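Local atomic coordinates of glutathione s-transferase III (Zea mays, PDB entry 1AW9), a protein that probably conjugates reduced glutathione to hydrophobic electrophiles, including halide-bearing ones, and so helps maize detoxify certain herbicides. Residues Arg72-Ala75 / Ser76-Ser80; Asp159-Leu163 / Ala164-His168; Tyr171-Tyr174 / Leu175-Pro179; Ala192-Glu195 / Ala196-Ala199; Pro201-Gln204 / Lys205-Ala209. All coordinates share one frame; numbering follows the deposited sequence.

Contact 1: residues Arg72-Ala75 / Ser76-Ser80; sequences RYIA and SKYAS
Lys77 runs alongside Tyr73, one helical turn earlier, and both side chains point the same way. Its CB starts against the backbone, with Lys77 CB 3.1 Å from Tyr73 O. Lys77 CG is anti to the backbone N (chi1 -167°), which turns the chain along the tyrosine. Lys77 CD reaches the far end of the ring, 3.9 Å from Tyr73 OH. The same CD also lies over one face of the Tyr78 ring, offset toward its rim. Lys77 CE passes 4.1 Å from Tyr73 OH. Bends at chi2 and at the last torsion bring the ammonium group beside the phenol oxygen, with Lys77 NZ 3.2 Å from Tyr73 OH. Both polar ends find their main partner in Asp59 OD2, by a salt bridge from the lysine and a hydrogen bond from the tyrosine. The residues lie at the C-terminal end of helix 67-77, in the thioredoxin-like N-terminal domain. Tyr78 is the first to leave helical geometry, yet Tyr78 N still donates to Ile74 O at 2.9 Å. Ile74 CD1 comes to the edge of the Tyr78 ring, near its plane, 3.4 Å from Tyr78 CE2. On another side of the helix, Arg72 O accepts twice from Ser76. The bond from Ser76 N is 3.0 Å and the bond from Ser76 OG to Arg72 O is 2.9 Å. The two donors approach from opposite faces of the carbonyl plane.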
loop_
_atom_site.group_PDB
_atom_site.type_symbol
_atom_site.label_atom_id
_atom_site.label_comp_id
_atom_site.label_asym_id
_atom_site.label_seq_id
_atom_site.Cartn_x
_atom_site.Cartn_y
_atom_site.Cartn_z
ATOM N N ARG A 72 -17.664 28.746 -1.341
ATOM C CA ARG A 72 -17.394 29.807 -2.263
ATOM C C ARG A 72 -18.696 30.418 -2.755
ATOM O O ARG A 72 -18.821 31.642 -2.843
ATOM C CB ARG A 72 -16.544 29.306 -3.408
ATOM C CG ARG A 72 -16.192 30.405 -4.363
ATOM C CD ARG A 72 -14.730 30.396 -4.698
ATOM N NE ARG A 72 -14.330 31.647 -5.344
ATOM C CZ ARG A 72 -13.119 31.866 -5.838
ATOM N NH1 ARG A 72 -12.193 30.915 -5.761
ATOM N NH2 ARG A 72 -12.827 33.036 -6.387
ATOM N N TYR A 73 -19.675 29.569 -3.036
ATOM C CA TYR A 73 -20.987 30.018 -3.503
ATOM C C TYR A 73 -21.629 30.958 -2.481
ATOM O O TYR A 73 -22.030 32.062 -2.800
ATOM C CB TYR A 73 -21.882 28.814 -3.735
ATOM C CG TYR A 73 -23.347 29.132 -3.877
ATOM C CD1 TYR A 73 -23.888 29.524 -5.103
ATOM C CD2 TYR A 73 -24.208 28.962 -2.795
ATOM C CE1 TYR A 73 -25.250 29.722 -5.243
ATOM C CE2 TYR A 73 -25.564 29.158 -2.923
ATOM C CZ TYR A 73 -26.078 29.528 -4.146
ATOM O OH TYR A 73 -27.446 29.633 -4.255
ATOM N N ILE A 74 -21.727 30.502 -1.250
ATOM C CA ILE A 74 -22.282 31.295 -0.190
ATOM C C ILE A 74 -21.479 32.592 0.010
ATOM O O ILE A 74 -22.074 33.620 0.253
ATOM C CB ILE A 74 -22.277 30.486 1.110
ATOM C CG1 ILE A 74 -23.271 29.326 1.017
ATOM C CG2 ILE A 74 -22.463 31.389 2.312
ATOM C CD1 ILE A 74 -24.697 29.714 0.673
ATOM N N ALA A 75 -20.147 32.544 -0.088
ATOM C CA ALA A 75 -19.294 33.722 0.120
ATOM C C ALA A 75 -19.499 34.812 -0.919
ATOM O O ALA A 75 -19.336 35.995 -0.625
ATOM C CB ALA A 75 -17.821 33.335 0.197
ATOM N N SER A 76 -19.824 34.433 -2.144
ATOM C CA SER A 76 -20.054 35.443 -3.169
ATOM C C SER A 76 -21.529 35.812 -3.277
ATOM O O SER A 76 -21.862 36.964 -3.524
ATOM C CB SER A 76 -19.498 35.003 -4.529
ATOM O OG SER A 76 -19.758 33.631 -4.788
ATOM N N LYS A 77 -22.408 34.848 -3.037
ATOM C CA LYS A 77 -23.840 35.075 -3.123
ATOM C C LYS A 77 -24.302 35.980 -2.005
ATOM O O LYS A 77 -25.012 36.952 -2.241
ATOM C CB LYS A 77 -24.608 33.754 -3.091
ATOM C CG LYS A 77 -26.047 33.868 -3.481
ATOM C CD LYS A 77 -26.870 33.112 -2.506
ATOM C CE LYS A 77 -28.359 33.299 -2.739
ATOM N NZ LYS A 77 -28.867 32.414 -3.814
ATOM N N TYR A 78 -23.919 35.666 -0.785
ATOM C CA TYR A 78 -24.304 36.498 0.322
ATOM C C TYR A 78 -23.120 37.374 0.689
ATOM O O TYR A 78 -22.812 37.549 1.868
ATOM C CB TYR A 78 -24.688 35.646 1.502
ATOM C CG TYR A 78 -25.823 34.717 1.229
ATOM C CD1 TYR A 78 -27.114 35.126 1.442
ATOM C CD2 TYR A 78 -25.596 33.400 0.837
ATOM C CE1 TYR A 78 -28.154 34.264 1.294
ATOM C CE2 TYR A 78 -26.638 32.515 0.684
ATOM C CZ TYR A 78 -27.918 32.960 0.916
ATOM O OH TYR A 78 -28.994 32.125 0.791
ATOM N N ALA A 79 -22.491 37.950 -0.332
ATOM C CA ALA A 79 -21.323 38.813 -0.194
ATOM C C ALA A 79 -21.395 39.939 0.852
ATOM O O ALA A 79 -20.357 40.354 1.387
ATOM C CB ALA A 79 -20.990 39.396 -1.542
ATOM N N SER A 80 -22.600 40.434 1.130
ATOM C CA SER A 80 -22.798 41.527 2.066
ATOM C C SER A 80 -23.077 41.121 3.497
ATOM O O SER A 80 -22.576 41.762 4.428
ATOM C CB SER A 80 -23.914 42.408 1.561
ATOM O OG SER A 80 -23.703 42.640 0.180
#

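Contact 2: residues Asp159-Leu163 / Ala164-His168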
loop_
_atom_site.group_PDB
_atom_site.type_symbol
_atom_site.label_atom_id
_atom_site.label_comp_id
_atom_site.label_asym_id
_atom_site.label_seq_id
_atom_site.Cartn_x
_atom_site.Cartn_y
_atom_site.Cartn_z
ATOM N N ASP A 159 -3.704 41.328 4.600
ATOM C CA ASP A 159 -4.024 41.952 5.866
ATOM C C ASP A 159 -5.301 41.486 6.504
ATOM O O ASP A 159 -5.470 41.578 7.722
ATOM C CB ASP A 159 -4.136 43.468 5.680
ATOM C CG ASP A 159 -2.820 44.121 5.299
ATOM O OD1 ASP A 159 -1.862 44.018 6.092
ATOM O OD2 ASP A 159 -2.746 44.755 4.219
ATOM N N GLU A 160 -6.231 41.025 5.685
ATOM C CA GLU A 160 -7.524 40.611 6.204
ATOM C C GLU A 160 -7.833 39.144 6.104
ATOM O O GLU A 160 -7.285 38.437 5.262
ATOM C CB GLU A 160 -8.639 41.401 5.524
ATOM C CG GLU A 160 -8.435 41.606 4.026
ATOM C CD GLU A 160 -8.047 43.036 3.681
ATOM O OE1 GLU A 160 -8.419 43.957 4.458
ATOM O OE2 GLU A 160 -7.370 43.234 2.638
ATOM N N PHE A 161 -8.726 38.716 6.986
ATOM C CA PHE A 161 -9.197 37.354 7.073
ATOM C C PHE A 161 -10.146 37.141 5.882
ATOM O O PHE A 161 -11.049 37.951 5.638
ATOM C CB PHE A 161 -9.903 37.177 8.416
ATOM C CG PHE A 161 -10.609 35.874 8.576
ATOM C CD1 PHE A 161 -11.934 35.729 8.158
ATOM C CD2 PHE A 161 -9.992 34.818 9.234
ATOM C CE1 PHE A 161 -12.631 34.569 8.402
ATOM C CE2 PHE A 161 -10.692 33.625 9.491
ATOM C CZ PHE A 161 -12.005 33.503 9.080
ATOM N N THR A 162 -9.862 36.113 5.086
ATOM C CA THR A 162 -10.678 35.827 3.929
ATOM C C THR A 162 -11.131 34.377 3.966
ATOM O O THR A 162 -10.925 33.669 4.961
ATOM C CB THR A 162 -9.918 36.099 2.587
ATOM O OG1 THR A 162 -8.778 35.236 2.491
ATOM C CG2 THR A 162 -9.457 37.557 2.497
ATOM N N LEU A 163 -11.784 33.957 2.879
ATOM C CA LEU A 163 -12.281 32.604 2.709
ATOM C C LEU A 163 -11.106 31.618 2.834
ATOM O O LEU A 163 -11.239 30.547 3.436
ATOM C CB LEU A 163 -12.940 32.488 1.338
ATOM C CG LEU A 163 -13.650 31.171 0.987
ATOM C CD1 LEU A 163 -14.827 30.922 1.943
ATOM C CD2 LEU A 163 -14.111 31.223 -0.462
ATOM N N ALA A 164 -9.959 31.995 2.281
ATOM C CA ALA A 164 -8.768 31.156 2.341
ATOM C C ALA A 164 -8.466 30.703 3.771
ATOM O O ALA A 164 -8.207 29.514 3.988
ATOM C CB ALA A 164 -7.559 31.877 1.731
ATOM N N ASP A 165 -8.579 31.601 4.755
ATOM C CA ASP A 165 -8.284 31.226 6.155
ATOM C C ASP A 165 -9.393 30.401 6.786
ATOM O O ASP A 165 -9.119 29.441 7.510
ATOM C CB ASP A 165 -8.014 32.459 7.046
ATOM C CG ASP A 165 -7.083 33.464 6.391
ATOM O OD1 ASP A 165 -7.592 34.300 5.650
ATOM O OD2 ASP A 165 -5.849 33.419 6.549
ATOM N N ALA A 166 -10.637 30.773 6.491
ATOM C CA ALA A 166 -11.798 30.133 7.071
ATOM C C ALA A 166 -11.900 28.646 6.699
ATOM O O ALA A 166 -12.341 27.821 7.516
ATOM C CB ALA A 166 -13.081 30.907 6.654
ATOM N N ASN A 167 -11.470 28.320 5.474
ATOM C CA ASN A 167 -11.505 26.945 4.969
ATOM C C ASN A 167 -10.571 26.018 5.744
ATOM O O ASN A 167 -10.739 24.798 5.726
ATOM C CB ASN A 167 -11.195 26.913 3.466
ATOM C CG ASN A 167 -12.445 27.134 2.602
ATOM O OD1 ASN A 167 -13.571 27.164 3.108
ATOM N ND2 ASN A 167 -12.259 27.222 1.306
ATOM N N HIS A 168 -9.636 26.609 6.489
ATOM C CA HIS A 168 -8.687 25.853 7.281
ATOM C C HIS A 168 -9.163 25.604 8.665
ATOM O O HIS A 168 -8.741 24.647 9.276
ATOM C CB HIS A 168 -7.396 26.623 7.449
ATOM C CG HIS A 168 -6.530 26.626 6.235
ATOM N ND1 HIS A 168 -6.698 27.514 5.207
ATOM C CD2 HIS A 168 -5.450 25.881 5.926
ATOM C CE1 HIS A 168 -5.753 27.326 4.313
ATOM N NE2 HIS A 168 -4.971 26.333 4.724
HETATM O O HOH W 1 -6.543 36.076 3.859
#
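The backbone is extended at Thr162 and turns helical at Leu163, so that Thr162 O faces Ala166 N and accepts from it at 3.3 Å. Asp165 folds back to the start of this turn. Its CG lies beside its own backbone N (chi1 -45°), and Asp165 OD1 takes the N-H of Thr162 at 3.0 Å in an almost straight bond (177°). The donor comes to the anti side of the carboxylate, slightly out of its plane. On the other side of the box, Thr162 OG1 accepts only a weak bond, 3.5 Å from Ala164 N. A water accepts from Thr162 OG1 and donates to Asp165 OD1 and Glu160 O. The second carboxylate oxygen, Asp165 OD2, is bonded to Trp193 NE1 and Leu156 N. With an alanine in place of Asp165, the donors Thr162 N, Trp193 NE1 and Leu156 N would probably lose this acceptor. Phe161, just before the cap, bridges the turn on its apolar side. Phe161 CZ touches Ala166 CB at 3.7 Å, and the ring also passes Asp165 CB. A Thr-Asp capping box with a flanking apolar pair that fits a hydrophobic staple is a hallmark of this helix start in glutathione transferases.

Contact 3: residues Tyr171-Tyr174 / Leu175-Pro179; sequences YLLY and LSKTP
The flat carbonyl group of Tyr174 is met by Lys177 from above its plane: Lys177 N donates to Tyr174 O at 3.0 Å, 60° out of that plane. Thr178 CG2 also nears this oxygen, 3.5 Å from Tyr174 O. The carbonyl of Leu175 is used differently. Thr178 OG1 lies in its plane, on a lone pair, and donates to Leu175 O at 2.8 Å. Thr178 N gives the same oxygen a second bond. The two phenol rings find their neighbours outside residues 175-179. Tyr171 meets Tyr107 edge to face and touches Asn13, while Tyr174 packs on Pro12 and Val114. Leu173 and Lys177 meet through their chains, with Leu173 CD1 4.1 Å from Lys177 CE. Ser176 OG reaches back to Leu173 O in a bond modelled as very short, so its exact length is doubtful. Thr178 OG1 sits between its own backbone N and carbonyl carbon (chi1 72°), where it can also accept from Lys180 N. A valine in place of Thr178 would probably leave Lys180 N without this acceptor and Leu175 O with one bond fewer, so the exit from the helix would be less firmly held. This is the C-terminal end of helix 169-176 in the helical domain, and its tyrosines back residues that probably bind glutathione.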
loop_
_atom_site.group_PDB
_atom_site.type_symbol
_atom_site.label_atom_id
_atom_site.label_comp_id
_atom_site.label_asym_id
_atom_site.label_seq_id
_atom_site.Cartn_x
_atom_site.Cartn_y
_atom_site.Cartn_z
ATOM N N TYR A 171 -10.286 21.901 10.293
ATOM C CA TYR A 171 -9.202 20.953 10.383
ATOM C C TYR A 171 -8.095 21.374 11.335
ATOM O O TYR A 171 -7.504 20.511 11.982
ATOM C CB TYR A 171 -8.711 20.527 9.014
ATOM C CG TYR A 171 -9.489 19.314 8.514
ATOM C CD1 TYR A 171 -9.114 18.020 8.886
ATOM C CD2 TYR A 171 -10.613 19.456 7.688
ATOM C CE1 TYR A 171 -9.826 16.911 8.452
ATOM C CE2 TYR A 171 -11.339 18.334 7.245
ATOM C CZ TYR A 171 -10.928 17.073 7.636
ATOM O OH TYR A 171 -11.606 15.956 7.188
ATOM N N LEU A 172 -7.858 22.680 11.506
ATOM C CA LEU A 172 -6.856 23.137 12.466
ATOM C C LEU A 172 -7.387 22.786 13.865
ATOM O O LEU A 172 -6.647 22.331 14.748
ATOM C CB LEU A 172 -6.629 24.647 12.348
ATOM C CG LEU A 172 -5.685 25.147 11.254
ATOM C CD1 LEU A 172 -5.694 26.639 11.323
ATOM C CD2 LEU A 172 -4.258 24.624 11.414
ATOM N N LEU A 173 -8.691 22.983 14.042
ATOM C CA LEU A 173 -9.384 22.680 15.292
ATOM C C LEU A 173 -9.199 21.208 15.651
ATOM O O LEU A 173 -8.731 20.879 16.734
ATOM C CB LEU A 173 -10.878 23.031 15.154
ATOM C CG LEU A 173 -11.780 22.985 16.382
ATOM C CD1 LEU A 173 -12.237 21.572 16.679
ATOM C CD2 LEU A 173 -11.063 23.582 17.591
ATOM N N TYR A 174 -9.542 20.311 14.741
ATOM C CA TYR A 174 -9.393 18.881 15.016
ATOM C C TYR A 174 -7.940 18.461 15.211
ATOM O O TYR A 174 -7.653 17.664 16.096
ATOM C CB TYR A 174 -10.083 18.050 13.936
ATOM C CG TYR A 174 -11.581 18.020 14.113
ATOM C CD1 TYR A 174 -12.343 19.168 13.928
ATOM C CD2 TYR A 174 -12.238 16.851 14.498
ATOM C CE1 TYR A 174 -13.732 19.158 14.121
ATOM C CE2 TYR A 174 -13.622 16.829 14.689
ATOM C CZ TYR A 174 -14.366 17.983 14.495
ATOM O OH TYR A 174 -15.737 17.961 14.620
ATOM N N LEU A 175 -7.030 19.003 14.399
ATOM C CA LEU A 175 -5.604 18.709 14.521
ATOM C C LEU A 175 -5.138 19.039 15.944
ATOM O O LEU A 175 -4.320 18.306 16.509
ATOM C CB LEU A 175 -4.801 19.584 13.577
ATOM C CG LEU A 175 -3.984 19.008 12.425
ATOM C CD1 LEU A 175 -2.863 20.006 12.157
ATOM C CD2 LEU A 175 -3.366 17.672 12.792
ATOM N N SER A 176 -5.639 20.150 16.508
ATOM C CA SER A 176 -5.255 20.565 17.858
ATOM C C SER A 176 -5.636 19.575 18.956
ATOM O O SER A 176 -5.027 19.578 20.014
ATOM C CB SER A 176 -5.786 21.952 18.195
ATOM O OG SER A 176 -7.182 21.927 18.373
ATOM N N LYS A 177 -6.599 18.703 18.687
ATOM C CA LYS A 177 -7.015 17.687 19.650
ATOM C C LYS A 177 -6.261 16.376 19.487
ATOM O O LYS A 177 -6.580 15.392 20.142
ATOM C CB LYS A 177 -8.502 17.438 19.531
ATOM C CG LYS A 177 -9.194 18.676 19.896
ATOM C CD LYS A 177 -10.661 18.610 19.738
ATOM C CE LYS A 177 -11.235 19.924 20.264
ATOM N NZ LYS A 177 -10.495 20.401 21.499
ATOM N N THR A 178 -5.259 16.357 18.614
ATOM C CA THR A 178 -4.488 15.136 18.411
ATOM C C THR A 178 -3.095 15.328 18.956
ATOM O O THR A 178 -2.655 16.452 19.252
ATOM C CB THR A 178 -4.266 14.777 16.886
ATOM O OG1 THR A 178 -3.339 15.691 16.299
ATOM C CG2 THR A 178 -5.526 14.823 16.110
ATOM N N PRO A 179 -2.351 14.229 19.030
ATOM C CA PRO A 179 -0.972 14.257 19.507
ATOM C C PRO A 179 -0.111 14.988 18.474
ATOM O O PRO A 179 1.088 15.091 18.655
ATOM C CB PRO A 179 -0.585 12.783 19.524
ATOM C CG PRO A 179 -1.894 12.079 19.790
ATOM C CD PRO A 179 -2.882 12.856 18.970
#

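Contact 4: residues Ala192-Glu195 / Ala196-Ala199; sequences AWWE and AIVA
Val198 CG2 sits over the centre of one face of Trp194, 3.6 Å from the centroid of the six-membered ring. This CH-pi contact lies only 9° off the ring normal. The same methyl is modelled too near a backbone oxygen, so its exact place is doubtful. Ile197 makes a similar contact with Trp193, its CD1 over one face of that indole nearer the rim, 3.8 Å from Trp193 CE2. Trp193 and Ile197 run side by side, whereas Trp194 crosses Ile197 at about a right angle, with Trp194 CE3 4.1 Å from Ile197 CB. Both indoles have CG anti to the backbone N (chi1 168° in Trp193), which carries them along the helix wall. Further out, Leu172 lies against both tryptophans. Trp193 NE1 is hydrogen-bonded to Asp165 OD2, which probably helps fix the turn of this ring. In the helix backbone, Ala196 N donates to Ala192 O at 2.8 Å. Exposed Glu195 forms the polar edge, its OE1 in a long, weak ion pair with Lys191 NZ. Trp193-Ile197 faces the core and Trp194-Val198 lies beside it, partly exposed, against Phe203: amphipathic helix packing in the all-helical C-terminal domain of glutathione transferases.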
loop_
_atom_site.group_PDB
_atom_site.type_symbol
_atom_site.label_atom_id
_atom_site.label_comp_id
_atom_site.label_asym_id
_atom_site.label_seq_id
_atom_site.Cartn_x
_atom_site.Cartn_y
_atom_site.Cartn_z
ATOM N N ALA A 192 0.273 31.737 15.895
ATOM C CA ALA A 192 -0.376 33.037 16.089
ATOM C C ALA A 192 -1.605 33.131 15.167
ATOM O O ALA A 192 -2.715 33.447 15.602
ATOM C CB ALA A 192 0.600 34.128 15.749
ATOM N N TRP A 193 -1.392 32.822 13.890
ATOM C CA TRP A 193 -2.443 32.846 12.880
ATOM C C TRP A 193 -3.628 32.000 13.297
ATOM O O TRP A 193 -4.770 32.420 13.171
ATOM C CB TRP A 193 -1.874 32.363 11.555
ATOM C CG TRP A 193 -2.881 32.052 10.490
ATOM C CD1 TRP A 193 -3.640 32.943 9.793
ATOM C CD2 TRP A 193 -3.132 30.764 9.900
ATOM N NE1 TRP A 193 -4.332 32.302 8.790
ATOM C CE2 TRP A 193 -4.032 30.961 8.828
ATOM C CE3 TRP A 193 -2.668 29.461 10.160
ATOM C CZ2 TRP A 193 -4.478 29.901 8.010
ATOM C CZ3 TRP A 193 -3.117 28.401 9.341
ATOM C CH2 TRP A 193 -4.012 28.636 8.284
ATOM N N TRP A 194 -3.361 30.807 13.813
ATOM C CA TRP A 194 -4.403 29.883 14.283
ATOM C C TRP A 194 -5.093 30.449 15.512
ATOM O O TRP A 194 -6.302 30.357 15.650
ATOM C CB TRP A 194 -3.779 28.520 14.639
ATOM C CG TRP A 194 -4.634 27.643 15.476
ATOM C CD1 TRP A 194 -4.275 27.021 16.633
ATOM C CD2 TRP A 194 -6.010 27.285 15.232
ATOM N NE1 TRP A 194 -5.341 26.296 17.136
ATOM C CE2 TRP A 194 -6.412 26.437 16.296
ATOM C CE3 TRP A 194 -6.938 27.605 14.226
ATOM C CZ2 TRP A 194 -7.717 25.903 16.386
ATOM C CZ3 TRP A 194 -8.250 27.072 14.319
ATOM C CH2 TRP A 194 -8.616 26.230 15.395
ATOM N N GLU A 195 -4.325 31.014 16.429
ATOM C CA GLU A 195 -4.931 31.564 17.609
ATOM C C GLU A 195 -5.790 32.745 17.285
ATOM O O GLU A 195 -6.815 32.961 17.937
ATOM C CB GLU A 195 -3.884 31.878 18.623
ATOM C CG GLU A 195 -3.488 30.599 19.252
ATOM C CD GLU A 195 -2.318 30.737 20.163
ATOM O OE1 GLU A 195 -1.533 31.706 20.006
ATOM O OE2 GLU A 195 -2.173 29.844 21.030
ATOM N N ALA A 196 -5.418 33.480 16.245
ATOM C CA ALA A 196 -6.244 34.595 15.822
ATOM C C ALA A 196 -7.582 34.059 15.295
ATOM O O ALA A 196 -8.635 34.640 15.567
ATOM C CB ALA A 196 -5.556 35.383 14.748
ATOM N N ILE A 197 -7.564 32.947 14.551
ATOM C CA ILE A 197 -8.809 32.375 13.977
ATOM C C ILE A 197 -9.783 31.887 15.057
ATOM O O ILE A 197 -10.992 32.024 14.918
ATOM C CB ILE A 197 -8.532 31.187 12.973
ATOM C CG1 ILE A 197 -7.686 31.664 11.790
ATOM C CG2 ILE A 197 -9.849 30.583 12.473
ATOM C CD1 ILE A 197 -7.295 30.556 10.819
ATOM N N VAL A 198 -9.253 31.259 16.098
ATOM C CA VAL A 198 -10.088 30.748 17.182
ATOM C C VAL A 198 -10.760 31.884 17.930
ATOM O O VAL A 198 -11.842 31.697 18.450
ATOM C CB VAL A 198 -9.297 29.922 18.219
ATOM C CG1 VAL A 198 -10.127 28.725 18.693
ATOM C CG2 VAL A 198 -8.048 29.438 17.643
ATOM N N ALA A 199 -10.079 33.027 18.032
ATOM C CA ALA A 199 -10.585 34.224 18.711
ATOM C C ALA A 199 -11.806 34.832 18.034
ATOM O O ALA A 199 -12.569 35.559 18.672
ATOM C CB ALA A 199 -9.473 35.293 18.823
#

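Contact 5: residues Pro201-Gln204 / Lys205-Ala209; sequences PAFQ and KTVAA
Phe203 and Val207 touch one turn apart, with Phe203 CE2 3.5 Å from Val207 CG2. The methyl approaches the ring obliquely, and Phe203 CZ is a little further from Val207 CG2, at 3.9 Å. The phenyl CG is anti to the backbone N (chi1 -161°), and this lays the ring along the helix, where CE2 meets the valine methyl. Thr206 stands beside them. Its CB rests on the backbone, with Thr206 CB 3.4 Å from Phe203 O. Its hydroxyl turns back along the helix, and Thr206 OG1 is 3.1 Å from Ala202 O. The main polar partner of that hydroxyl is Asn22 ND2, which ties helix 201-209 to helix 12-23. The backbone fixes the spacing of these groups. Val207 N donates to Phe203 O at 2.9 Å, almost straight at 175°, and Thr206 N donates to Ala202 O at 3.0 Å. The turn begins at Pro201, whose O accepts from Lys205 N at 3.1 Å. A proline suits this first turn, where no backbone N-H is called on within the helix. In the next layer, Phe203 packs on Trp194 and Val198 of helix 188-199, and Gln204 NE2 makes a weak hydrogen bond to Val198 O. Against helix 188-199, apolar packing of Phe203 predominates, backed by this weak polar bond, while the Thr206-Asn22 bond adds a directional tie to helix 12-23 and probably limits rotation.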
loop_
_atom_site.group_PDB
_atom_site.type_symbol
_atom_site.label_atom_id
_atom_site.label_comp_id
_atom_site.label_asym_id
_atom_site.label_seq_id
_atom_site.Cartn_x
_atom_site.Cartn_y
_atom_site.Cartn_z
ATOM N N PRO A 201 -15.369 35.611 16.835
ATOM C CA PRO A 201 -16.697 35.382 17.418
ATOM C C PRO A 201 -17.464 34.305 16.651
ATOM O O PRO A 201 -18.049 33.411 17.259
ATOM C CB PRO A 201 -17.382 36.739 17.233
ATOM C CG PRO A 201 -16.256 37.701 17.262
ATOM C CD PRO A 201 -15.232 37.011 16.408
ATOM N N ALA A 202 -17.468 34.412 15.317
ATOM C CA ALA A 202 -18.158 33.447 14.456
ATOM C C ALA A 202 -17.616 32.048 14.723
ATOM O O ALA A 202 -18.389 31.080 14.911
ATOM C CB ALA A 202 -17.969 33.802 13.001
ATOM N N PHE A 203 -16.289 31.951 14.791
ATOM C CA PHE A 203 -15.696 30.664 15.037
ATOM C C PHE A 203 -16.078 30.118 16.375
ATOM O O PHE A 203 -16.299 28.923 16.506
ATOM C CB PHE A 203 -14.188 30.660 14.875
ATOM C CG PHE A 203 -13.650 29.279 14.676
ATOM C CD1 PHE A 203 -14.132 28.480 13.632
ATOM C CD2 PHE A 203 -12.768 28.728 15.575
ATOM C CE1 PHE A 203 -13.745 27.157 13.504
ATOM C CE2 PHE A 203 -12.370 27.397 15.458
ATOM C CZ PHE A 203 -12.860 26.610 14.424
ATOM N N GLN A 204 -16.197 30.998 17.365
ATOM C CA GLN A 204 -16.574 30.622 18.729
ATOM C C GLN A 204 -17.917 29.951 18.741
ATOM O O GLN A 204 -18.138 28.987 19.485
ATOM C CB GLN A 204 -16.630 31.859 19.616
ATOM C CG GLN A 204 -15.266 32.305 20.060
ATOM C CD GLN A 204 -14.523 31.138 20.655
ATOM O OE1 GLN A 204 -14.802 30.734 21.787
ATOM N NE2 GLN A 204 -13.644 30.518 19.869
ATOM N N LYS A 205 -18.803 30.477 17.896
ATOM C CA LYS A 205 -20.170 29.980 17.739
ATOM C C LYS A 205 -20.106 28.577 17.145
ATOM O O LYS A 205 -20.664 27.614 17.697
ATOM C CB LYS A 205 -20.954 30.913 16.793
ATOM C CG LYS A 205 -22.503 30.890 16.901
ATOM C CD LYS A 205 -23.182 31.786 15.822
ATOM C CE LYS A 205 -22.545 33.200 15.748
ATOM N NZ LYS A 205 -22.865 33.956 14.476
ATOM N N THR A 206 -19.382 28.471 16.036
ATOM C CA THR A 206 -19.200 27.201 15.346
ATOM C C THR A 206 -18.721 26.109 16.307
ATOM O O THR A 206 -19.340 25.067 16.417
ATOM C CB THR A 206 -18.178 27.350 14.211
ATOM O OG1 THR A 206 -18.566 28.442 13.365
ATOM C CG2 THR A 206 -18.103 26.052 13.392
ATOM N N VAL A 207 -17.629 26.368 17.010
ATOM C CA VAL A 207 -17.085 25.406 17.953
ATOM C C VAL A 207 -18.144 25.013 18.964
ATOM O O VAL A 207 -18.254 23.844 19.345
ATOM C CB VAL A 207 -15.862 25.987 18.731
ATOM C CG1 VAL A 207 -15.558 25.137 19.949
ATOM C CG2 VAL A 207 -14.630 26.054 17.837
ATOM N N ALA A 208 -18.891 26.013 19.421
ATOM C CA ALA A 208 -19.954 25.812 20.398
ATOM C C ALA A 208 -20.994 24.783 19.962
ATOM O O ALA A 208 -21.573 24.080 20.803
ATOM C CB ALA A 208 -20.631 27.123 20.682
ATOM N N ALA A 209 -21.241 24.714 18.656
ATOM C CA ALA A 209 -22.215 23.779 18.091
ATOM C C ALA A 209 -21.755 22.311 17.913
ATOM O O ALA A 209 -22.590 21.432 17.748
ATOM C CB ALA A 209 -22.757 24.335 16.764
#

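Along the chain the contacts run in order from 1 to 5. Contact 1 ends the last helix of the thioredoxin-like domain. Contacts 2, 3 and 4 belong to the helical C-terminal domain, and helix 201-209 of contact 5 follows directly. Contact 1 joins this group through contact 2, where Ala75 and Arg72 pack on Leu163; their centres are 14 Å apart. Contacts 2 and 4 are closest, with centres 11 Å apart. Contacts 1 and 3 lie on opposite sides of the chain's centre, about 27 Å apart between centres. Helix 188-199 touches contacts 2, 3 and 5, and contacts 3 and 5 also meet through Leu173 and Phe203, so these helices pack as one bundle, which Leu163 joins to the thioredoxin-like domain.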